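Local structure of 4-alpha-glucanotransferase (Aquifex aeolicus, 1TZ7) at residues A[141-152]-A[195-206]. The protein belongs to the 4-alpha-glucanotransferases, also called amylomaltases or disproportionating enzymes, and is built around a parallel-stranded barrel with added helical regions. Residues are numbered along the deposited sequence; the frame is centred on the assembly and turned at random.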
ATOM      1  N   LEU A 141     -11.437  -0.914 -24.772  1.00 45.35           N
ATOM      2  CA  LEU A 141     -10.703  -1.949 -24.053  1.00 44.33           C
ATOM      3  C   LEU A 141      -9.376  -2.276 -24.746  1.00 45.23           C
ATOM      4  O   LEU A 141      -8.395  -2.616 -24.090  1.00 36.73           O
ATOM      5  CB  LEU A 141     -11.556  -3.221 -23.932  1.00 42.70           C
ATOM      6  CG  LEU A 141     -11.943  -3.638 -22.512  1.00 53.23           C
ATOM      7  CD1 LEU A 141     -12.732  -2.534 -21.808  1.00 50.20           C
ATOM      8  CD2 LEU A 141     -12.741  -4.933 -22.542  1.00 32.97           C
ATOM      9  N   GLU A 142      -9.357  -2.167 -26.074  1.00 43.65           N
ATOM     10  CA  GLU A 142      -8.169  -2.526 -26.861  1.00 45.32           C
ATOM     11  C   GLU A 142      -7.058  -1.481 -26.701  1.00 38.59           C
ATOM     12  O   GLU A 142      -5.877  -1.823 -26.664  1.00 33.19           O
ATOM     13  CB  GLU A 142      -8.535  -2.684 -28.345  1.00 50.61           C
ATOM     14  CG  GLU A 142      -7.894  -3.893 -29.017  1.00 61.98           C
ATOM     15  CD  GLU A 142      -8.385  -5.213 -28.443  1.00 60.19           C
ATOM     16  OE1 GLU A 142      -7.548  -5.990 -27.936  1.00 47.70           O
ATOM     17  OE2 GLU A 142      -9.607  -5.470 -28.498  1.00 63.67           O
ATOM     18  N   ASP A 143      -7.447  -0.212 -26.605  1.00 38.24           N
ATOM     19  CA  ASP A 143      -6.491   0.871 -26.347  1.00 45.40           C
ATOM     20  C   ASP A 143      -5.911   0.752 -24.942  1.00 44.30           C
ATOM     21  O   ASP A 143      -4.728   1.009 -24.723  1.00 38.10           O
ATOM     22  CB  ASP A 143      -7.170   2.237 -26.514  1.00 48.40           C
ATOM     23  CG  ASP A 143      -7.499   2.556 -27.968  1.00 59.72           C
ATOM     24  OD1 ASP A 143      -7.692   1.608 -28.761  1.00 63.91           O
ATOM     25  OD2 ASP A 143      -7.583   3.723 -28.404  1.00 72.32           O
ATOM     26  N   PHE A 144      -6.759   0.362 -23.993  1.00 39.69           N
ATOM     27  CA  PHE A 144      -6.333   0.156 -22.613  1.00 32.42           C
ATOM     28  C   PHE A 144      -5.309  -0.972 -22.532  1.00 27.79           C
ATOM     29  O   PHE A 144      -4.303  -0.857 -21.841  1.00 28.84           O
ATOM     30  CB  PHE A 144      -7.545  -0.165 -21.732  1.00 32.90           C
ATOM     31  CG  PHE A 144      -7.219  -0.291 -20.273  1.00 28.76           C
ATOM     32  CD1 PHE A 144      -6.966   0.839 -19.502  1.00 33.61           C
ATOM     33  CD2 PHE A 144      -7.169  -1.541 -19.664  1.00 30.61           C
ATOM     34  CE1 PHE A 144      -6.667   0.723 -18.153  1.00 39.41           C
ATOM     35  CE2 PHE A 144      -6.870  -1.659 -18.313  1.00 27.23           C
ATOM     36  CZ  PHE A 144      -6.619  -0.529 -17.561  1.00 32.18           C
ATOM     37  N   LEU A 145      -5.571  -2.055 -23.255  1.00 26.00           N
ATOM     38  CA  LEU A 145      -4.690  -3.226 -23.250  1.00 37.24           C
ATOM     39  C   LEU A 145      -3.302  -2.885 -23.787  1.00 37.14           C
ATOM     40  O   LEU A 145      -2.296  -3.379 -23.280  1.00 30.44           O
ATOM     41  CB  LEU A 145      -5.298  -4.359 -24.090  1.00 36.78           C
ATOM     42  CG  LEU A 145      -5.950  -5.498 -23.305  1.00 47.63           C
ATOM     43  CD1 LEU A 145      -6.779  -6.370 -24.234  1.00 54.93           C
ATOM     44  CD2 LEU A 145      -4.899  -6.329 -22.581  1.00 45.15           C
ATOM     45  N   LYS A 146      -3.259  -2.045 -24.820  1.00 36.73           N
ATOM     46  CA  LYS A 146      -1.993  -1.619 -25.411  1.00 41.51           C
ATOM     47  C   LYS A 146      -1.183  -0.805 -24.409  1.00 36.97           C
ATOM     48  O   LYS A 146       0.005  -1.035 -24.235  1.00 39.38           O
ATOM     49  CB  LYS A 146      -2.244  -0.790 -26.680  1.00 38.37           C
ATOM     50  CG  LYS A 146      -2.805  -1.597 -27.849  1.00 51.30           C
ATOM     51  CD  LYS A 146      -1.707  -2.382 -28.579  1.00 71.77           C
ATOM     52  CE  LYS A 146      -1.747  -2.136 -30.087  1.00 70.62           C
ATOM     53  NZ  LYS A 146      -3.046  -2.547 -30.690  1.00 66.83           N
ATOM     54  N   GLU A 147      -1.843   0.145 -23.748  1.00 32.31           N
ATOM     55  CA  GLU A 147      -1.190   0.983 -22.734  1.00 32.90           C
ATOM     56  C   GLU A 147      -0.549   0.131 -21.634  1.00 34.26           C
ATOM     57  O   GLU A 147       0.549   0.436 -21.168  1.00 27.47           O
ATOM     58  CB  GLU A 147      -2.199   1.969 -22.116  1.00 33.54           C
ATOM     59  CG  GLU A 147      -1.554   3.086 -21.291  1.00 48.36           C
ATOM     60  CD  GLU A 147      -2.572   3.916 -20.516  1.00 59.77           C
ATOM     61  OE1 GLU A 147      -3.781   3.822 -20.821  1.00 64.60           O
ATOM     62  OE2 GLU A 147      -2.159   4.663 -19.602  1.00 51.19           O
ATOM     63  N   HIS A 148      -1.240  -0.944 -21.233  1.00 36.85           N
ATOM     64  CA  HIS A 148      -0.807  -1.774 -20.091  1.00 33.55           C
ATOM     65  C   HIS A 148      -0.346  -3.155 -20.544  1.00 32.72           C
ATOM     66  O   HIS A 148      -0.410  -4.110 -19.788  1.00 30.89           O
ATOM     67  CB  HIS A 148      -1.951  -1.901 -19.067  1.00 34.99           C
ATOM     68  CG  HIS A 148      -2.463  -0.585 -18.596  1.00 27.48           C
ATOM     69  ND1 HIS A 148      -1.788   0.190 -17.680  1.00 33.19           N
ATOM     70  CD2 HIS A 148      -3.563   0.120 -18.946  1.00 28.31           C
ATOM     71  CE1 HIS A 148      -2.460   1.309 -17.478  1.00 37.30           C
ATOM     72  NE2 HIS A 148      -3.540   1.289 -18.231  1.00 31.49           N
ATOM     73  N   SER A 149       0.134  -3.243 -21.788  1.00 30.17           N
ATOM     74  CA  SER A 149       0.495  -4.530 -22.403  1.00 35.38           C
ATOM     75  C   SER A 149       1.542  -5.296 -21.584  1.00 33.19           C
ATOM     76  O   SER A 149       1.562  -6.527 -21.583  1.00 34.76           O
ATOM     77  CB  SER A 149       1.027  -4.304 -23.822  1.00 41.38           C
ATOM     78  OG  SER A 149       2.153  -3.436 -23.812  1.00 46.16           O
ATOM     79  N   TYR A 150       2.408  -4.559 -20.899  1.00 29.17           N
ATOM     80  CA  TYR A 150       3.547  -5.149 -20.200  1.00 36.12           C
ATOM     81  C   TYR A 150       3.129  -6.053 -19.002  1.00 36.28           C
ATOM     82  O   TYR A 150       3.888  -6.933 -18.597  1.00 37.75           O
ATOM     83  CB  TYR A 150       4.528  -4.040 -19.724  1.00 34.25           C
ATOM     84  CG  TYR A 150       3.866  -2.912 -18.951  1.00 51.61           C
ATOM     85  CD1 TYR A 150       3.927  -2.867 -17.568  1.00 48.42           C
ATOM     86  CD2 TYR A 150       3.180  -1.886 -19.614  1.00 43.96           C
ATOM     87  CE1 TYR A 150       3.323  -1.837 -16.853  1.00 44.38           C
ATOM     88  CE2 TYR A 150       2.570  -0.854 -18.906  1.00 46.56           C
ATOM     89  CZ  TYR A 150       2.644  -0.838 -17.527  1.00 24.49           C
ATOM     90  OH  TYR A 150       2.041   0.182 -16.810  1.00 34.33           O
ATOM     91  N   TRP A 151       1.925  -5.830 -18.448  1.00 30.21           N
ATOM     92  CA  TRP A 151       1.447  -6.640 -17.298  1.00 28.43           C
ATOM     93  C   TRP A 151       0.038  -7.249 -17.491  1.00 32.03           C
ATOM     94  O   TRP A 151      -0.255  -8.314 -16.947  1.00 31.65           O
ATOM     95  CB  TRP A 151       1.479  -5.816 -16.005  1.00 28.78           C
ATOM     96  CG  TRP A 151       0.444  -4.729 -15.947  1.00 28.21           C
ATOM     97  CD1 TRP A 151       0.584  -3.445 -16.376  1.00 35.74           C
ATOM     98  CD2 TRP A 151      -0.887  -4.830 -15.422  1.00 27.69           C
ATOM     99  NE1 TRP A 151      -0.574  -2.739 -16.156  1.00 29.48           N
ATOM    100  CE2 TRP A 151      -1.494  -3.566 -15.571  1.00 33.53           C
ATOM    101  CE3 TRP A 151      -1.631  -5.861 -14.843  1.00 27.42           C
ATOM    102  CZ2 TRP A 151      -2.802  -3.309 -15.163  1.00 25.42           C
ATOM    103  CZ3 TRP A 151      -2.935  -5.600 -14.438  1.00 29.70           C
ATOM    104  CH2 TRP A 151      -3.501  -4.338 -14.601  1.00 25.29           C
ATOM    105  N   LEU A 152      -0.821  -6.574 -18.254  1.00 29.48           N
ATOM    106  CA  LEU A 152      -2.262  -6.865 -18.221  1.00 30.19           C
ATOM    107  C   LEU A 152      -2.640  -8.093 -19.058  1.00 28.95           C
ATOM    108  O   LEU A 152      -3.545  -8.828 -18.699  1.00 29.12           O
ATOM    109  CB  LEU A 152      -3.067  -5.653 -18.681  1.00 23.90           C
ATOM    110  CG  LEU A 152      -4.594  -5.830 -18.705  1.00 24.05           C
ATOM    111  CD1 LEU A 152      -5.131  -6.299 -17.353  1.00 33.27           C
ATOM    112  CD2 LEU A 152      -5.264  -4.537 -19.126  1.00 31.78           C
ATOM    113  N   PHE A 195     -10.956 -13.883 -20.515  1.00 25.16           N
ATOM    114  CA  PHE A 195      -9.792 -13.008 -20.573  1.00 28.84           C
ATOM    115  C   PHE A 195     -10.237 -11.552 -20.589  1.00 30.95           C
ATOM    116  O   PHE A 195      -9.733 -10.733 -19.826  1.00 21.66           O
ATOM    117  CB  PHE A 195      -8.950 -13.328 -21.823  1.00 30.34           C
ATOM    118  CG  PHE A 195      -7.922 -12.274 -22.160  1.00 27.17           C
ATOM    119  CD1 PHE A 195      -6.685 -12.261 -21.525  1.00 26.76           C
ATOM    120  CD2 PHE A 195      -8.188 -11.307 -23.122  1.00 32.50           C
ATOM    121  CE1 PHE A 195      -5.739 -11.298 -21.841  1.00 32.20           C
ATOM    122  CE2 PHE A 195      -7.242 -10.342 -23.439  1.00 39.10           C
ATOM    123  CZ  PHE A 195      -6.021 -10.338 -22.798  1.00 29.59           C
ATOM    124  N   TYR A 196     -11.200 -11.244 -21.449  1.00 25.55           N
ATOM    125  CA  TYR A 196     -11.611  -9.865 -21.673  1.00 30.67           C
ATOM    126  C   TYR A 196     -12.478  -9.325 -20.529  1.00 31.65           C
ATOM    127  O   TYR A 196     -12.579  -8.113 -20.346  1.00 31.56           O
ATOM    128  CB  TYR A 196     -12.353  -9.736 -23.007  1.00 34.14           C
ATOM    129  CG  TYR A 196     -11.443  -9.406 -24.170  1.00 29.53           C
ATOM    130  CD1 TYR A 196     -10.862  -8.148 -24.287  1.00 41.40           C
ATOM    131  CD2 TYR A 196     -11.156 -10.353 -25.146  1.00 44.25           C
ATOM    132  CE1 TYR A 196     -10.022  -7.838 -25.349  1.00 47.74           C
ATOM    133  CE2 TYR A 196     -10.318 -10.053 -26.214  1.00 50.51           C
ATOM    134  CZ  TYR A 196      -9.755  -8.793 -26.308  1.00 53.31           C
ATOM    135  OH  TYR A 196      -8.924  -8.490 -27.360  1.00 57.96           O
ATOM    136  N   PHE A 197     -13.100 -10.224 -19.763  1.00 28.90           N
ATOM    137  CA  PHE A 197     -13.808  -9.814 -18.549  1.00 25.44           C
ATOM    138  C   PHE A 197     -12.823  -9.238 -17.545  1.00 24.21           C
ATOM    139  O   PHE A 197     -13.114  -8.257 -16.878  1.00 19.16           O
ATOM    140  CB  PHE A 197     -14.563 -10.992 -17.914  1.00 29.23           C
ATOM    141  CG  PHE A 197     -14.996 -10.735 -16.485  1.00 27.41           C
ATOM    142  CD1 PHE A 197     -16.114  -9.949 -16.214  1.00 22.54           C
ATOM    143  CD2 PHE A 197     -14.277 -11.263 -15.416  1.00 31.70           C
ATOM    144  CE1 PHE A 197     -16.512  -9.703 -14.896  1.00 26.97           C
ATOM    145  CE2 PHE A 197     -14.672 -11.018 -14.099  1.00 32.31           C
ATOM    146  CZ  PHE A 197     -15.790 -10.236 -13.844  1.00 26.90           C
ATOM    147  N   HIS A 198     -11.656  -9.860 -17.445  1.00 25.90           N
ATOM    148  CA  HIS A 198     -10.666  -9.466 -16.455  1.00 27.70           C
ATOM    149  C   HIS A 198      -9.915  -8.204 -16.845  1.00 24.21           C
ATOM    150  O   HIS A 198      -9.491  -7.445 -15.980  1.00 21.71           O
ATOM    151  CB  HIS A 198      -9.711 -10.618 -16.175  1.00 27.16           C
ATOM    152  CG  HIS A 198     -10.351 -11.731 -15.421  1.00 35.44           C
ATOM    153  ND1 HIS A 198     -10.912 -11.551 -14.176  1.00 37.33           N
ATOM    154  CD2 HIS A 198     -10.566 -13.027 -15.748  1.00 41.38           C
ATOM    155  CE1 HIS A 198     -11.427 -12.691 -13.758  1.00 47.74           C
ATOM    156  NE2 HIS A 198     -11.231 -13.603 -14.694  1.00 36.34           N
ATOM    157  N   VAL A 199      -9.761  -7.960 -18.146  1.00 25.97           N
ATOM    158  CA  VAL A 199      -9.219  -6.670 -18.594  1.00 32.51           C
ATOM    159  C   VAL A 199     -10.266  -5.568 -18.396  1.00 19.06           C
ATOM    160  O   VAL A 199      -9.931  -4.454 -18.034  1.00 21.97           O
ATOM    161  CB  VAL A 199      -8.713  -6.689 -20.104  1.00 33.69           C
ATOM    162  CG1 VAL A 199      -8.225  -8.069 -20.505  1.00 24.42           C
ATOM    163  CG2 VAL A 199      -9.783  -6.195 -21.045  1.00 38.25           C
ATOM    164  N   PHE A 200     -11.537  -5.910 -18.622  1.00 19.86           N
ATOM    165  CA  PHE A 200     -12.649  -4.973 -18.399  1.00 19.15           C
ATOM    166  C   PHE A 200     -12.699  -4.510 -16.945  1.00 27.31           C
ATOM    167  O   PHE A 200     -12.926  -3.338 -16.673  1.00 25.56           O
ATOM    168  CB  PHE A 200     -13.988  -5.624 -18.785  1.00 27.37           C
ATOM    169  CG  PHE A 200     -15.200  -4.892 -18.255  1.00 25.67           C
ATOM    170  CD1 PHE A 200     -15.670  -3.749 -18.887  1.00 31.93           C
ATOM    171  CD2 PHE A 200     -15.868  -5.351 -17.122  1.00 28.10           C
ATOM    172  CE1 PHE A 200     -16.786  -3.073 -18.399  1.00 22.02           C
ATOM    173  CE2 PHE A 200     -16.980  -4.678 -16.632  1.00 27.45           C
ATOM    174  CZ  PHE A 200     -17.438  -3.540 -17.272  1.00 21.59           C
ATOM    175  N   VAL A 201     -12.486  -5.439 -16.015  1.00 25.06           N
ATOM    176  CA  VAL A 201     -12.471  -5.105 -14.590  1.00 23.53           C
ATOM    177  C   VAL A 201     -11.319  -4.137 -14.276  1.00 24.85           C
ATOM    178  O   VAL A 201     -11.495  -3.167 -13.544  1.00 17.85           O
ATOM    179  CB  VAL A 201     -12.339  -6.386 -13.703  1.00 23.81           C
ATOM    180  CG1 VAL A 201     -12.026  -6.017 -12.257  1.00 27.26           C
ATOM    181  CG2 VAL A 201     -13.612  -7.211 -13.773  1.00 25.64           C
ATOM    182  N   GLN A 202     -10.150  -4.411 -14.843  1.00 22.53           N
ATOM    183  CA  GLN A 202      -8.990  -3.540 -14.668  1.00 26.08           C
ATOM    184  C   GLN A 202      -9.208  -2.185 -15.342  1.00 21.89           C
ATOM    185  O   GLN A 202      -8.815  -1.154 -14.815  1.00 24.01           O
ATOM    186  CB  GLN A 202      -7.737  -4.209 -15.230  1.00 23.87           C
ATOM    187  CG  GLN A 202      -7.256  -5.390 -14.411  1.00 26.66           C
ATOM    188  CD  GLN A 202      -7.078  -5.043 -12.956  1.00 26.63           C
ATOM    189  OE1 GLN A 202      -6.301  -4.162 -12.621  1.00 25.02           O
ATOM    190  NE2 GLN A 202      -7.806  -5.728 -12.086  1.00 23.60           N
ATOM    191  N   PHE A 203      -9.835  -2.205 -16.511  1.00 20.96           N
ATOM    192  CA  PHE A 203     -10.209  -0.980 -17.219  1.00 21.66           C
ATOM    193  C   PHE A 203     -11.064  -0.077 -16.316  1.00 27.06           C
ATOM    194  O   PHE A 203     -10.760   1.105 -16.133  1.00 25.33           O
ATOM    195  CB  PHE A 203     -10.980  -1.337 -18.496  1.00 22.10           C
ATOM    196  CG  PHE A 203     -11.575  -0.148 -19.212  1.00 31.43           C
ATOM    197  CD1 PHE A 203     -12.944   0.101 -19.159  1.00 36.68           C
ATOM    198  CD2 PHE A 203     -10.773   0.707 -19.954  1.00 39.30           C
ATOM    199  CE1 PHE A 203     -13.498   1.191 -19.828  1.00 34.20           C
ATOM    200  CE2 PHE A 203     -11.328   1.802 -20.625  1.00 37.05           C
ATOM    201  CZ  PHE A 203     -12.687   2.038 -20.557  1.00 34.13           C
ATOM    202  N   VAL A 204     -12.121  -0.646 -15.748  1.00 24.81           N
ATOM    203  CA  VAL A 204     -13.026   0.108 -14.889  1.00 22.74           C
ATOM    204  C   VAL A 204     -12.277   0.709 -13.705  1.00 22.89           C
ATOM    205  O   VAL A 204     -12.512   1.855 -13.338  1.00 22.17           O
ATOM    206  CB  VAL A 204     -14.185  -0.779 -14.360  1.00 29.29           C
ATOM    207  CG1 VAL A 204     -14.997  -0.031 -13.297  1.00 29.02           C
ATOM    208  CG2 VAL A 204     -15.088  -1.219 -15.509  1.00 31.07           C
ATOM    209  N   PHE A 205     -11.371  -0.070 -13.112  1.00 25.94           N
ATOM    210  CA  PHE A 205     -10.640   0.382 -11.931  1.00 26.64           C
ATOM    211  C   PHE A 205      -9.726   1.555 -12.268  1.00 30.08           C
ATOM    212  O   PHE A 205      -9.722   2.567 -11.573  1.00 25.30           O
ATOM    213  CB  PHE A 205      -9.806  -0.755 -11.329  1.00 22.04           C
ATOM    214  CG  PHE A 205      -8.939  -0.317 -10.176  1.00 21.38           C
ATOM    215  CD1 PHE A 205      -9.377  -0.466  -8.864  1.00 19.75           C
ATOM    216  CD2 PHE A 205      -7.695   0.264 -10.404  1.00 24.42           C
ATOM    217  CE1 PHE A 205      -8.587  -0.053  -7.800  1.00 30.74           C
ATOM    218  CE2 PHE A 205      -6.904   0.676  -9.345  1.00 25.99           C
ATOM    219  CZ  PHE A 205      -7.351   0.515  -8.039  1.00 31.94           C
ATOM    220  N   PHE A 206      -8.945   1.401 -13.333  1.00 25.66           N
ATOM    221  CA  PHE A 206      -7.891   2.347 -13.656  1.00 26.08           C
ATOM    222  C   PHE A 206      -8.469   3.655 -14.201  1.00 21.92           C
ATOM    223  O   PHE A 206      -7.886   4.718 -14.021  1.00 24.57           O
ATOM    224  CB  PHE A 206      -6.910   1.731 -14.667  1.00 25.92           C
ATOM    225  CG  PHE A 206      -5.780   0.961 -14.024  1.00 34.00           C
ATOM    226  CD1 PHE A 206      -5.965  -0.357 -13.604  1.00 25.36           C
ATOM    227  CD2 PHE A 206      -4.539   1.551 -13.833  1.00 31.85           C
ATOM    228  CE1 PHE A 206      -4.926  -1.066 -13.009  1.00 29.35           C
ATOM    229  CE2 PHE A 206      -3.500   0.843 -13.241  1.00 48.08           C
ATOM    230  CZ  PHE A 206      -3.697  -0.466 -12.828  1.00 32.11           C
TER
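A chi1 of -176° sets the Phe-144 side chain opposite its own amide nitrogen and carries the ring from helix 141-147 into a hole between Val-199, Gln-202, Phe-203 and Phe-206. The same kind of torsion in Phe-203 (chi1 172°) turns the edge of that ring against one face of Phe-144, in a T-shaped pair whose centroids lie 5.5 Å apart. Over that same face, CA of Phe-203 adds a CH-pi contact, 3.7 Å from the centroid of the Phe-144 ring; CD2 of His-148 covers the opposite face. The rim of Phe-144 then points at Phe-206, edge toward face but offset, with CE1 3.6 Å from CB of Phe-206. His-148 and Trp-151 reach the Phe-206 ring obliquely and complete an aromatic cluster.

Leu-141 is the second knob, one turn earlier. Its two methyl groups divide the work: CD1 lies over the Phe-203 ring, 4.0 Å from the centroid, while CD2 packs 3.5 Å from CG2 of Val-199 and also meets CB of Phe-200. Near the margin, a bend at chi2 swings the carboxylate of Glu-142 to the edge of the Tyr-196 ring, where OH donates to the syn lone pair of OE1 (2.9 Å). Gln-202 brings its OE1 to the edge of Trp-151, 3.4 Å from CH2, and that oxygen is hydrogen-bonded to the backbone N of Gly-86.

Helices 141-147 and 195-206 cross at 81°, and Leu-152 on helix 149-165 extends the packing to Val-199 and Gln-202. This largely buried junction joins helices of the strand-free region between barrel strands 60-62 and 222-227; helix 192-218 leads into the latter. With one cross-contact hydrogen bond, at the partly exposed margin, the helices are probably oriented mainly by ring geometry and shape fit.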